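Local coordinates for putative methyltransferase protein (PDB 5BP9), which binds S-adenosyl-L-homocysteine and probably transfers methyl groups from S-adenosylmethionine to an acceptor that is not known, at residues A[99-102]-A[103-107]; A[41-45]-A[46-50]. One frame throughout, in Å; residues are numbered along the deposited sequence.

Contact 1: A[99-102]-A[103-107]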
loop_
_atom_site.group_PDB
_atom_site.type_symbol
_atom_site.label_atom_id
_atom_site.label_comp_id
_atom_site.label_asym_id
_atom_site.label_seq_id
_atom_site.Cartn_x
_atom_site.Cartn_y
_atom_site.Cartn_z
ATOM N N ALA A 99 6.130 -14.196 -4.277
ATOM C CA ALA A 99 6.835 -15.476 -4.257
ATOM C C ALA A 99 7.495 -15.785 -2.911
ATOM O O ALA A 99 7.615 -16.969 -2.523
ATOM C CB ALA A 99 7.847 -15.506 -5.390
HETATM N N MSE A 100 7.898 -14.732 -2.197
HETATM C CA MSE A 100 8.556 -14.837 -0.893
HETATM C C MSE A 100 7.596 -14.953 0.272
HETATM O O MSE A 100 8.003 -15.336 1.357
HETATM C CB MSE A 100 9.389 -13.572 -0.612
HETATM C CG MSE A 100 10.647 -13.566 -1.421
HETATM SE SE MSE A 100 11.363 -11.753 -1.196
HETATM C CE MSE A 100 11.935 -12.019 0.645
ATOM N N ALA A 101 6.325 -14.614 0.050
ATOM C CA ALA A 101 5.340 -14.560 1.096
ATOM C C ALA A 101 4.989 -15.961 1.555
ATOM O O ALA A 101 4.639 -16.817 0.738
ATOM C CB ALA A 101 4.097 -13.842 0.612
ATOM N N THR A 102 5.049 -16.171 2.872
ATOM C CA THR A 102 4.755 -17.473 3.449
ATOM C C THR A 102 3.862 -17.372 4.663
ATOM O O THR A 102 3.686 -16.307 5.262
ATOM C CB THR A 102 6.041 -18.261 3.836
ATOM O OG1 THR A 102 6.736 -17.640 4.928
ATOM C CG2 THR A 102 6.970 -18.375 2.654
ATOM N N GLY A 103 3.310 -18.519 5.042
ATOM C CA GLY A 103 2.489 -18.605 6.252
ATOM C C GLY A 103 1.188 -17.824 6.112
ATOM O O GLY A 103 0.621 -17.689 5.026
ATOM N N THR A 104 0.742 -17.275 7.228
ATOM C CA THR A 104 -0.470 -16.487 7.231
ATOM C C THR A 104 -0.095 -15.068 6.822
ATOM O O THR A 104 0.751 -14.434 7.447
ATOM C CB THR A 104 -1.140 -16.505 8.597
ATOM O OG1 THR A 104 -1.419 -17.873 8.969
ATOM C CG2 THR A 104 -2.453 -15.730 8.554
ATOM N N ILE A 105 -0.729 -14.612 5.751
ATOM C CA ILE A 105 -0.326 -13.364 5.078
ATOM C C ILE A 105 -1.407 -12.288 5.222
ATOM O O ILE A 105 -2.596 -12.578 5.039
ATOM C CB ILE A 105 -0.053 -13.609 3.584
ATOM C CG1 ILE A 105 1.050 -14.671 3.430
ATOM C CG2 ILE A 105 0.348 -12.329 2.856
ATOM C CD1 ILE A 105 0.935 -15.433 2.131
ATOM N N LEU A 106 -0.967 -11.062 5.535
ATOM C CA LEU A 106 -1.835 -9.880 5.495
ATOM C C LEU A 106 -1.510 -9.042 4.260
ATOM O O LEU A 106 -0.364 -8.572 4.106
ATOM C CB LEU A 106 -1.643 -9.009 6.756
ATOM C CG LEU A 106 -2.501 -7.738 6.808
ATOM C CD1 LEU A 106 -3.987 -8.082 6.804
ATOM C CD2 LEU A 106 -2.124 -6.909 8.026
ATOM N N ASP A 107 -2.507 -8.860 3.408
ATOM C CA ASP A 107 -2.417 -7.972 2.240
ATOM C C ASP A 107 -3.017 -6.605 2.618
ATOM O O ASP A 107 -4.245 -6.442 2.659
ATOM C CB ASP A 107 -3.150 -8.639 1.059
ATOM C CG ASP A 107 -3.058 -7.877 -0.217
ATOM O OD1 ASP A 107 -2.386 -6.835 -0.281
ATOM O OD2 ASP A 107 -3.702 -8.351 -1.188
#

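Contact 2: A[41-45]-A[46-50]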
loop_
_atom_site.group_PDB
_atom_site.type_symbol
_atom_site.label_atom_id
_atom_site.label_comp_id
_atom_site.label_asym_id
_atom_site.label_seq_id
_atom_site.Cartn_x
_atom_site.Cartn_y
_atom_site.Cartn_z
ATOM N N SER A 41 -10.503 5.526 10.912
ATOM C CA SER A 41 -11.265 6.114 9.810
ATOM C C SER A 41 -11.351 5.204 8.564
ATOM O O SER A 41 -10.363 4.586 8.131
ATOM C CB SER A 41 -10.697 7.482 9.421
ATOM O OG SER A 41 -9.317 7.383 9.106
ATOM N N LEU A 42 -12.561 5.136 8.015
ATOM C CA LEU A 42 -12.870 4.430 6.783
ATOM C C LEU A 42 -13.362 5.444 5.755
ATOM O O LEU A 42 -13.771 6.578 6.122
ATOM C CB LEU A 42 -13.956 3.384 7.046
ATOM C CG LEU A 42 -13.625 2.306 8.088
ATOM C CD1 LEU A 42 -14.814 1.400 8.305
ATOM C CD2 LEU A 42 -12.401 1.511 7.639
ATOM N N LEU A 43 -13.317 5.080 4.479
ATOM C CA LEU A 43 -13.851 5.978 3.440
ATOM C C LEU A 43 -15.354 5.759 3.281
ATOM O O LEU A 43 -15.795 4.647 3.149
ATOM C CB LEU A 43 -13.188 5.744 2.084
ATOM C CG LEU A 43 -11.675 5.778 2.044
ATOM C CD1 LEU A 43 -11.191 5.518 0.631
ATOM C CD2 LEU A 43 -11.127 7.100 2.549
ATOM N N PRO A 44 -16.135 6.871 3.279
ATOM C CA PRO A 44 -17.534 6.700 2.887
ATOM C C PRO A 44 -17.614 6.410 1.396
ATOM O O PRO A 44 -16.815 6.929 0.655
ATOM C CB PRO A 44 -18.195 8.046 3.205
ATOM C CG PRO A 44 -17.115 9.010 3.442
ATOM C CD PRO A 44 -15.798 8.286 3.578
ATOM N N ALA A 45 -18.561 5.573 0.974
ATOM C CA ALA A 45 -18.686 5.192 -0.438
ATOM C C ALA A 45 -18.862 6.404 -1.355
ATOM O O ALA A 45 -18.364 6.408 -2.482
ATOM C CB ALA A 45 -19.837 4.215 -0.623
ATOM N N GLU A 46 -19.535 7.432 -0.855
ATOM C CA GLU A 46 -19.752 8.666 -1.603
ATOM C C GLU A 46 -18.482 9.499 -1.810
ATOM O O GLU A 46 -18.484 10.413 -2.631
ATOM C CB GLU A 46 -20.846 9.528 -0.931
ATOM C CG GLU A 46 -20.558 9.979 0.506
ATOM C CD GLU A 46 -21.165 9.094 1.600
ATOM O OE1 GLU A 46 -21.456 9.654 2.693
ATOM O OE2 GLU A 46 -21.315 7.854 1.393
ATOM N N LYS A 47 -17.411 9.177 -1.063
ATOM C CA LYS A 47 -16.113 9.852 -1.190
ATOM C C LYS A 47 -15.011 8.794 -1.406
ATOM O O LYS A 47 -13.890 8.921 -0.887
ATOM C CB LYS A 47 -15.813 10.745 0.027
ATOM C CG LYS A 47 -16.815 11.867 0.237
ATOM C CD LYS A 47 -16.528 12.641 1.515
ATOM C CE LYS A 47 -17.573 13.728 1.721
ATOM N NZ LYS A 47 -17.536 14.347 3.071
ATOM N N ASP A 48 -15.323 7.775 -2.214
ATOM C CA ASP A 48 -14.412 6.652 -2.475
ATOM C C ASP A 48 -14.167 6.538 -3.981
ATOM O O ASP A 48 -14.698 5.631 -4.662
ATOM C CB ASP A 48 -14.994 5.351 -1.917
ATOM C CG ASP A 48 -14.110 4.145 -2.173
ATOM O OD1 ASP A 48 -12.904 4.313 -2.560
ATOM O OD2 ASP A 48 -14.647 3.030 -2.015
ATOM N N PRO A 49 -13.358 7.454 -4.522
ATOM C CA PRO A 49 -13.177 7.454 -5.992
ATOM C C PRO A 49 -12.480 6.211 -6.556
ATOM O O PRO A 49 -12.892 5.723 -7.606
ATOM C CB PRO A 49 -12.321 8.706 -6.233
ATOM C CG PRO A 49 -11.638 8.938 -4.899
ATOM C CD PRO A 49 -12.648 8.577 -3.875
HETATM N N MSE A 50 -11.430 5.715 -5.867
HETATM C CA MSE A 50 -10.733 4.529 -6.386
HETATM C C MSE A 50 -11.635 3.303 -6.314
HETATM O O MSE A 50 -11.696 2.512 -7.279
HETATM C CB MSE A 50 -9.402 4.315 -5.691
HETATM C CG MSE A 50 -8.652 3.100 -6.213
HETATM SE SE MSE A 50 -6.904 2.869 -5.348
HETATM C CE MSE A 50 -5.814 3.870 -6.615
#

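Contact 1: A[99-102]-A[103-107]
The turn that carries the chain from helix 92-100 into strand 104-108, the first strand in the chain of the seven-stranded Rossmann-like methyltransferase sheet, is closed on its inner side by A101 and I105. A101, the first residue to leave helical geometry, meets the end of I105 with its methyl: CB lies 3.9 Å from I105 CD1, a single apolar touch between residues four apart. I105 reaches back over the turn because CG1 stands beside its own backbone N, opposite the carbonyl carbon (chi1 -58°), and the nearly extended chain beyond carries CD1 on to A101. On the way, I105 CG1 passes 3.6 Å from T102 O, a van der Waals approach to a carbonyl whose hydrogen bond comes from elsewhere, with T163 OG1. No hydrogen bond crosses the turn. T102 O and T104 N are 3.7 Å apart, and each is served by strand 161-166, T104 N through D162 OD2. G103 makes the bend with a positive phi of 67°. T104 sets off away from residues 99-102, and its OG1 is hydrogen-bonded to E125 OE2. A101 O is taken by K124 NZ. Beyond the turn, I105 also packs on L119 of helix 114-121 and L165 of strand 161-166, while A101 lies on T163. The touch across the turn is thus carried by methyl and methylene groups, one of them resting on a carbonyl oxygen, while A101 O, T102 O and T104 N are held by K124, T163 and D162, consistent with a turn anchored by strand 161-166 and K124 rather than by hydrogen bonds of its own.

Contact 2: A[41-45]-A[46-50]
P44 and K47 are joined by the firmer of two backbone bonds in the short turn that leads into helix 49-60. K47 N gives its hydrogen to P44 O at 2.9 Å, with an N-H...O angle of 153°. One residue on, D48 N reaches A45 O at 3.3 Å, a weak bond at 136°. The side chains of P44, E46 and K47 also meet: P44 CB lies 3.5 Å from E46 CD, the glutamate being folded back by a bend at chi2 (-96°), and P44 CG is 4.0 Å from K47 CB. D48 is the N-cap of the helix. Its OD1 accepts from G51 N in the first turn, while L43 CD1 brushes the same oxygen at 3.8 Å, the two side chains crossing nearly at a right angle. OD2 is bonded to S132 OG, just before helix 133-142, and more weakly to L134 N in its first turn. Both carboxylate oxygens of this buried aspartate are therefore engaged, and these donors would be expected to favour its charged form while tying the beginning of M50's helix to the segment that follows D130.

Contact 2 comes first along the chain, in the N-terminal segment that enters helix 49-60; contact 1 follows, where helix 92-100 gives way to strand 104-108. Their centres lie 27 Å apart and their nearest atoms about 12 Å, without touching. They share no helix or strand. Contact 2 borders the S-adenosyl-L-homocysteine site, with M50 touching the ligand and the side chain of L43 about 4 Å from it, whereas the side chain of I105 in contact 1 stays about 12 Å from it. Strand 104-108 runs parallel to strand 125-130, which ends at the ligand-binding D130. Contact 2 thus lies in the N-terminal segment beside the ligand, contact 1 at the entry to a strand of the seven-stranded sheet.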